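Local atomic coordinates of T cell receptor gamma chain (PDB entry 7L15), a protein that pairs with a T cell receptor mu chain to form the marsupial gamma mu T cell receptor, which probably serves in antigen recognition at the cell surface. Residues Pro10-Thr14 with Phe153-Lys158; Ser142-Leu148 with Gln186-Val192; Tyr34-Tyr38 with Thr79-Ile83. All coordinates share one frame; numbering follows the deposited sequence.

Contact 1. Residues Pro10-Thr14 with Phe153-Lys158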
# COMPACT_ATOMS: atom_id res chain seq x y z
N PRO B 10 -4.99 15.17 0.30
CA PRO B 10 -4.07 14.45 1.19
C PRO B 10 -4.36 12.95 1.25
O PRO B 10 -5.37 12.51 0.71
CB PRO B 10 -4.31 15.12 2.55
CG PRO B 10 -5.65 15.78 2.43
CD PRO B 10 -5.76 16.20 1.01
N ILE B 11 -3.45 12.18 1.86
CA ILE B 11 -3.61 10.73 1.86
C ILE B 11 -4.73 10.28 2.79
O ILE B 11 -5.23 9.16 2.66
CB ILE B 11 -2.28 10.05 2.21
CG1 ILE B 11 -1.88 10.40 3.63
CG2 ILE B 11 -1.21 10.53 1.28
CD1 ILE B 11 -0.64 9.67 4.09
N SER B 12 -5.14 11.12 3.73
CA SER B 12 -6.24 10.76 4.61
C SER B 12 -6.99 12.02 5.02
O SER B 12 -6.46 13.14 4.93
CB SER B 12 -5.76 10.00 5.85
OG SER B 12 -4.92 10.83 6.65
N ILE B 13 -8.24 11.83 5.44
CA ILE B 13 -9.09 12.87 6.00
C ILE B 13 -9.76 12.28 7.23
O ILE B 13 -10.45 11.26 7.13
CB ILE B 13 -10.14 13.36 4.98
CG1 ILE B 13 -9.47 13.82 3.69
CG2 ILE B 13 -11.00 14.48 5.56
CD1 ILE B 13 -10.44 14.33 2.63
N THR B 14 -9.56 12.91 8.39
CA THR B 14 -10.14 12.45 9.64
C THR B 14 -11.24 13.41 10.06
O THR B 14 -11.08 14.63 9.99
CB THR B 14 -9.10 12.34 10.76
OG1 THR B 14 -8.03 11.50 10.33
CG2 THR B 14 -9.71 11.73 12.01
N PHE B 153 -0.69 10.84 14.19
CA PHE B 153 -2.09 10.47 14.18
C PHE B 153 -2.73 11.26 13.04
O PHE B 153 -2.51 12.48 12.96
CB PHE B 153 -2.81 10.77 15.49
CG PHE B 153 -4.23 10.31 15.50
CD1 PHE B 153 -5.22 11.08 14.93
CD2 PHE B 153 -4.56 9.09 16.06
CE1 PHE B 153 -6.53 10.62 14.92
CE2 PHE B 153 -5.85 8.63 16.06
CZ PHE B 153 -6.84 9.40 15.49
N PRO B 154 -3.52 10.62 12.17
CA PRO B 154 -3.96 9.22 12.20
C PRO B 154 -2.88 8.21 11.78
O PRO B 154 -1.77 8.62 11.45
CB PRO B 154 -5.11 9.20 11.20
CG PRO B 154 -4.69 10.21 10.17
CD PRO B 154 -3.96 11.30 10.93
N ASN B 155 -3.21 6.91 11.80
CA ASN B 155 -2.30 5.82 11.46
C ASN B 155 -2.14 5.61 9.95
O ASN B 155 -2.16 4.48 9.47
CB ASN B 155 -2.78 4.53 12.12
CG ASN B 155 -4.16 4.09 11.65
OD1 ASN B 155 -4.95 4.90 11.18
ND2 ASN B 155 -4.46 2.80 11.79
N VAL B 156 -1.99 6.69 9.19
CA VAL B 156 -1.83 6.64 7.74
C VAL B 156 -0.63 7.50 7.40
O VAL B 156 -0.55 8.66 7.82
CB VAL B 156 -3.09 7.13 7.00
CG1 VAL B 156 -2.89 7.04 5.51
CG2 VAL B 156 -4.33 6.36 7.42
N VAL B 157 0.30 6.95 6.61
CA VAL B 157 1.50 7.68 6.25
C VAL B 157 2.08 7.03 5.01
O VAL B 157 1.86 5.84 4.76
CB VAL B 157 2.51 7.71 7.43
CG1 VAL B 157 3.12 6.33 7.63
CG2 VAL B 157 3.61 8.78 7.22
N LYS B 158 2.79 7.82 4.21
CA LYS B 158 3.41 7.37 2.97
C LYS B 158 4.84 7.88 2.97
O LYS B 158 5.08 9.07 3.22
CB LYS B 158 2.63 7.90 1.77
CG LYS B 158 3.24 7.60 0.40
CD LYS B 158 2.31 8.06 -0.73
CE LYS B 158 2.89 7.74 -2.12
NZ LYS B 158 2.07 8.37 -3.21
O HOH W 1 -2.18 10.62 7.48
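The hydroxyl OG of Ser12 is joined to the Val156 carbonyl by a single water, which donates one hydrogen to Ser12 OG at 2.9 Å and the other to Val156 O at 2.6 Å. Ser12 OG also hydrogen-bonds to the carboxylate of Glu208, whose other oxygen takes the backbone N-H of Thr14. With chi1 at 64°, OG sits between the backbone N and the carbonyl carbon of Ser12, and there it also meets the Pro154 ring at CG, 3.6 Å away. Thr14 OG1 rests on the same proline carbon, again at 3.6 Å, so two hydroxyls lie against one ring, which follows a cis peptide bond. The short Ser12 side chain lets its hydroxyl meet water and Glu208 while leaving room for that ring, and Thr14 adds a methyl near Phe153.

Apolar packing lies on the Ile11 side of the water. The extended branch of Ile11 runs past Val156 in the opposite direction and brings CD1 to 3.7 Å from Val156 CG1 and to 3.6 Å from Val157 CA, against the backbone. Lys158 carries its amine to a salt bridge with Glu109 on strand 104-116 of the variable domain.

Between the two segments themselves the polar link is the one water, while Glu208 and the Lys158-Glu109 pair add direct ties across the same junction. The elbow between variable and constant domains therefore combines aliphatic packing with polar bonds.

Contact 2. Residues Ser142-Leu148 with Gln186-Val192; sequences SGTYICL and QVSWLTV
Strands 142-152 and 183-193 are antiparallel neighbours in the four-stranded sheet of the constant domain, an immunoglobulin C1-set fold. Gly143 with Val192, Tyr145 with Leu190 and Cys147 with Ser188 form hydrogen-bonded pairs, each closed by two N-H to O bonds; Tyr145 N to Leu190 O and Leu190 N to Tyr145 O both measure 2.8 Å. The alternating non-hydrogen-bonded pairs bring their CA atoms closer, as Thr144 and Thr191 do at 4.1 Å.

One face carries Thr144, Ile146, Leu148, Val187, Trp189 and Thr191. Thr191 OG1 donates to Thr144 OG1 at 2.9 Å, and Thr144 OG1 is also bonded to Glu136 of the same chain. Thr144 CG2 lies beside the indole at 3.7 Å from Trp189 CD1. Branched aliphatics fill the next rows: Ile146 CG2 meets Val187 CG2 at 3.6 Å, while Ile146 CG1 touches Trp189 CB. With chi1 at 64°, the Trp189 ring swings away from the partner strand, and its NE1 hydrogen-bonds to Ser188 of the mu chain, whose Ile190 packs on Ile146 and Trp189. Ser142 OG bonds to Arg154 of the mu chain and to Lys140 O of its own.

The other face looks into the domain. There the edge of the Tyr145 ring receives Val192 CG2 in its plane, 3.9 Å from Tyr145 CE1, and Trp161 packs on Tyr145, Cys147 and Leu190. Ser188 OG bonds to Trp161 NE1 and shares a water with Cys147 O.

Paired backbone bonds thus fix the register, leaving one face for the interior; from the other, Thr144, Ile146, Val187 and Trp189 pack on the mu chain.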
# COMPACT_ATOMS: atom_id res chain seq x y z
N SER B 142 27.89 -2.83 2.45
CA SER B 142 26.66 -2.11 2.15
C SER B 142 26.23 -1.39 3.41
O SER B 142 26.71 -1.68 4.51
CB SER B 142 25.57 -3.07 1.63
OG SER B 142 25.41 -4.21 2.46
N GLY B 143 25.32 -0.43 3.25
CA GLY B 143 24.96 0.43 4.35
C GLY B 143 23.47 0.68 4.39
O GLY B 143 22.84 0.80 3.35
N THR B 144 22.91 0.76 5.59
CA THR B 144 21.47 0.87 5.77
C THR B 144 21.12 2.23 6.38
O THR B 144 21.60 2.57 7.47
CB THR B 144 20.93 -0.26 6.65
OG1 THR B 144 21.30 -1.52 6.08
CG2 THR B 144 19.41 -0.19 6.74
N TYR B 145 20.32 3.00 5.66
CA TYR B 145 19.70 4.20 6.18
C TYR B 145 18.38 3.81 6.82
O TYR B 145 17.64 2.99 6.29
CB TYR B 145 19.43 5.22 5.07
CG TYR B 145 20.63 5.61 4.28
CD1 TYR B 145 21.06 4.84 3.20
CD2 TYR B 145 21.35 6.75 4.60
CE1 TYR B 145 22.18 5.20 2.47
CE2 TYR B 145 22.46 7.12 3.88
CZ TYR B 145 22.87 6.34 2.82
OH TYR B 145 23.99 6.73 2.11
N ILE B 146 18.09 4.41 7.95
CA ILE B 146 16.89 4.08 8.70
C ILE B 146 16.18 5.38 9.01
O ILE B 146 16.79 6.31 9.55
CB ILE B 146 17.22 3.32 9.99
CG1 ILE B 146 17.97 2.02 9.68
CG2 ILE B 146 15.96 3.09 10.81
CD1 ILE B 146 18.67 1.41 10.91
N CYS B 147 14.89 5.46 8.68
CA CYS B 147 14.09 6.56 9.20
C CYS B 147 12.93 6.01 10.02
O CYS B 147 12.06 5.31 9.49
CB CYS B 147 13.54 7.47 8.11
SG CYS B 147 12.63 8.82 8.95
N LEU B 148 12.90 6.38 11.30
CA LEU B 148 11.77 6.13 12.19
C LEU B 148 10.89 7.38 12.23
O LEU B 148 11.37 8.49 12.51
CB LEU B 148 12.27 5.77 13.59
CG LEU B 148 11.25 5.83 14.74
CD1 LEU B 148 10.18 4.76 14.58
CD2 LEU B 148 11.96 5.65 16.07
N GLN B 186 6.12 4.34 12.47
CA GLN B 186 6.53 3.42 11.41
C GLN B 186 7.99 3.65 11.10
O GLN B 186 8.43 4.79 11.01
CB GLN B 186 5.72 3.60 10.13
CG GLN B 186 6.10 2.60 9.06
CD GLN B 186 5.39 2.84 7.74
OE1 GLN B 186 5.39 3.96 7.22
NE2 GLN B 186 4.78 1.79 7.19
N VAL B 187 8.74 2.56 10.93
CA VAL B 187 10.14 2.66 10.52
C VAL B 187 10.26 2.16 9.09
O VAL B 187 9.58 1.21 8.69
CB VAL B 187 11.06 1.87 11.48
CG1 VAL B 187 10.86 0.42 11.33
CG2 VAL B 187 12.50 2.21 11.23
N SER B 188 11.08 2.82 8.29
CA SER B 188 11.50 2.26 7.01
C SER B 188 13.01 2.34 6.89
O SER B 188 13.66 3.13 7.58
CB SER B 188 10.87 2.97 5.81
OG SER B 188 11.52 4.19 5.58
N TRP B 189 13.57 1.52 6.01
CA TRP B 189 15.02 1.51 5.92
C TRP B 189 15.47 1.09 4.53
O TRP B 189 14.77 0.38 3.81
CB TRP B 189 15.62 0.60 6.99
CG TRP B 189 15.30 -0.88 6.93
CD1 TRP B 189 16.11 -1.87 6.45
CD2 TRP B 189 14.13 -1.54 7.44
NE1 TRP B 189 15.51 -3.10 6.60
CE2 TRP B 189 14.30 -2.93 7.22
CE3 TRP B 189 12.96 -1.10 8.06
CZ2 TRP B 189 13.34 -3.88 7.60
CZ3 TRP B 189 12.00 -2.04 8.44
CH2 TRP B 189 12.20 -3.42 8.20
N LEU B 190 16.65 1.56 4.15
CA LEU B 190 17.15 1.41 2.79
C LEU B 190 18.59 0.91 2.85
O LEU B 190 19.49 1.62 3.32
CB LEU B 190 17.06 2.73 2.03
CG LEU B 190 17.71 2.79 0.64
CD1 LEU B 190 16.86 2.07 -0.38
CD2 LEU B 190 17.97 4.24 0.22
N THR B 191 18.79 -0.32 2.40
CA THR B 191 20.11 -0.94 2.31
C THR B 191 20.61 -0.79 0.88
O THR B 191 19.93 -1.20 -0.06
CB THR B 191 20.00 -2.41 2.72
OG1 THR B 191 19.44 -2.48 4.04
CG2 THR B 191 21.36 -3.07 2.68
N VAL B 192 21.80 -0.20 0.72
CA VAL B 192 22.37 0.06 -0.60
C VAL B 192 23.81 -0.39 -0.66
O VAL B 192 24.51 -0.42 0.36
CB VAL B 192 22.28 1.55 -0.98
CG1 VAL B 192 20.84 2.04 -0.91
CG2 VAL B 192 23.19 2.38 -0.09
O HOH W 2 10.02 6.06 7.33

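Contact 3. Residues Tyr34-Tyr38 with Thr79-Ile83; sequences YVHWY and TCRLI
Leu82 lays its CB over the centre of the Trp37 six-membered ring, 3.7 Å from the centroid and 15° off the normal, a CH-pi contact. The leucine chain then continues across the same ring system, and its CD2 reaches Trp37 CE3 at 3.6 Å. A broad flat indole suits this place because it gives an aliphatic chain a whole surface to lie on.

Cys80 approaches the indole differently. Its SG lies at the edge, in the ring plane, 3.7 Å from Trp37 NE1, a sulfur-aromatic contact. A chi1 of -170° carries the sulfur opposite the Cys80 backbone N, where it also meets Val35 CG1, 4.0 Å away. Trp37 NE1 is buried here without a hydrogen-bond partner in the model, so the sulfur at its edge offers little more than a polarisable neighbour.

Further out, Cys25 of the disulfide with Cys97 touches Trp37, Val70 touches Leu82, and Ala72 and Tyr52 touch Cys80. The axes of segments 34-38 and 79-83 are 9.1 Å apart at closest approach and cross at -34°, a spacing too wide for backbone hydrogen bonds and filled by side chains, chiefly the indole. His36 and Tyr38 point the other way, toward the T cell receptor mu chain, where Tyr38 OH bonds to the backbone N of Leu118 of that chain.

Face-to-face packing of two sheets round a tryptophan next to the intersheet disulfide is the classic core of the immunoglobulin V-set beta sandwich.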
# COMPACT_ATOMS: atom_id res chain seq x y z
N TYR B 34 -15.21 11.37 -18.20
CA TYR B 34 -15.86 10.95 -16.96
C TYR B 34 -14.82 10.62 -15.90
O TYR B 34 -13.81 9.96 -16.17
CB TYR B 34 -16.78 9.76 -17.22
CG TYR B 34 -17.87 10.14 -18.19
CD1 TYR B 34 -19.05 10.72 -17.74
CD2 TYR B 34 -17.68 10.01 -19.55
CE1 TYR B 34 -20.04 11.11 -18.63
CE2 TYR B 34 -18.66 10.40 -20.46
CZ TYR B 34 -19.83 10.94 -19.99
OH TYR B 34 -20.81 11.32 -20.88
N VAL B 35 -15.05 11.14 -14.69
CA VAL B 35 -14.27 10.82 -13.51
C VAL B 35 -15.16 9.98 -12.60
O VAL B 35 -16.27 10.40 -12.26
CB VAL B 35 -13.79 12.09 -12.80
CG1 VAL B 35 -12.98 11.73 -11.56
CG2 VAL B 35 -12.96 12.94 -13.76
N HIS B 36 -14.67 8.80 -12.22
CA HIS B 36 -15.43 7.83 -11.44
C HIS B 36 -14.89 7.79 -10.01
O HIS B 36 -13.68 7.89 -9.81
CB HIS B 36 -15.35 6.43 -12.05
CG HIS B 36 -15.71 6.39 -13.50
ND1 HIS B 36 -16.90 5.87 -13.96
CD2 HIS B 36 -15.03 6.80 -14.61
CE1 HIS B 36 -16.94 5.96 -15.28
NE2 HIS B 36 -15.82 6.52 -15.69
N TRP B 37 -15.78 7.61 -9.04
CA TRP B 37 -15.41 7.58 -7.62
C TRP B 37 -15.85 6.25 -7.03
O TRP B 37 -17.05 5.99 -6.91
CB TRP B 37 -16.03 8.74 -6.85
CG TRP B 37 -15.29 10.03 -7.04
CD1 TRP B 37 -15.59 11.03 -7.91
CD2 TRP B 37 -14.09 10.43 -6.37
NE1 TRP B 37 -14.67 12.04 -7.81
CE2 TRP B 37 -13.74 11.70 -6.87
CE3 TRP B 37 -13.30 9.86 -5.37
CZ2 TRP B 37 -12.63 12.40 -6.42
CZ3 TRP B 37 -12.18 10.56 -4.93
CH2 TRP B 37 -11.86 11.81 -5.45
N TYR B 38 -14.88 5.43 -6.65
CA TYR B 38 -15.10 4.12 -6.04
C TYR B 38 -14.76 4.19 -4.56
O TYR B 38 -13.95 5.01 -4.12
CB TYR B 38 -14.24 3.03 -6.71
CG TYR B 38 -14.71 2.63 -8.12
CD1 TYR B 38 -14.43 3.41 -9.22
CD2 TYR B 38 -15.41 1.45 -8.31
CE1 TYR B 38 -14.86 3.04 -10.49
CE2 TYR B 38 -15.83 1.07 -9.57
CZ TYR B 38 -15.56 1.87 -10.66
OH TYR B 38 -15.99 1.48 -11.91
N THR B 79 -9.37 20.12 -11.43
CA THR B 79 -9.41 19.06 -10.42
C THR B 79 -10.84 18.67 -10.12
O THR B 79 -11.69 19.53 -9.89
CB THR B 79 -8.72 19.54 -9.14
OG1 THR B 79 -7.31 19.52 -9.33
CG2 THR B 79 -9.10 18.68 -7.95
N CYS B 80 -11.11 17.36 -10.11
CA CYS B 80 -12.39 16.86 -9.64
C CYS B 80 -12.34 16.60 -8.14
O CYS B 80 -11.35 16.07 -7.62
CB CYS B 80 -12.78 15.58 -10.38
SG CYS B 80 -14.49 15.05 -10.03
N ARG B 81 -13.40 17.00 -7.44
CA ARG B 81 -13.50 16.88 -5.99
C ARG B 81 -14.78 16.14 -5.62
O ARG B 81 -15.83 16.38 -6.21
CB ARG B 81 -13.47 18.26 -5.31
CG ARG B 81 -12.13 19.00 -5.41
CD ARG B 81 -12.16 20.35 -4.69
NE ARG B 81 -12.04 20.22 -3.24
CZ ARG B 81 -10.99 20.63 -2.53
NH1 ARG B 81 -10.96 20.47 -1.21
NH2 ARG B 81 -9.96 21.21 -3.14
N LEU B 82 -14.68 15.24 -4.64
CA LEU B 82 -15.81 14.51 -4.11
C LEU B 82 -16.12 15.01 -2.71
O LEU B 82 -15.24 15.01 -1.83
CB LEU B 82 -15.53 13.00 -4.08
CG LEU B 82 -16.54 12.11 -3.34
CD1 LEU B 82 -17.85 12.05 -4.10
CD2 LEU B 82 -15.97 10.72 -3.08
N ILE B 83 -17.36 15.43 -2.48
CA ILE B 83 -17.80 15.86 -1.16
C ILE B 83 -18.71 14.79 -0.59
O ILE B 83 -19.68 14.37 -1.25
CB ILE B 83 -18.52 17.22 -1.20
CG1 ILE B 83 -17.54 18.32 -1.59
CG2 ILE B 83 -19.15 17.51 0.17
CD1 ILE B 83 -18.03 19.72 -1.27

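Overall arrangement
From the N terminus, 10-14 opens contact 1, a loop that closes only when 153-158 returns. Contact 3 is nested inside it: 34-38 and 79-83 join the two sheets of the variable domain, and the first of these shares a sheet with strand 12-16. Contact 2 opens at 142-148, before contact 1 closes, and ends at 186-192, so the two cross along the chain; they also touch where Val157 CG1 meets Gln186 OE1 at 3.3 Å. Contact 1 therefore joins the variable domain, packed by contact 3, to the constant domain, knit by contact 2. The centres of contacts 2 and 3 lie about 36 Å apart.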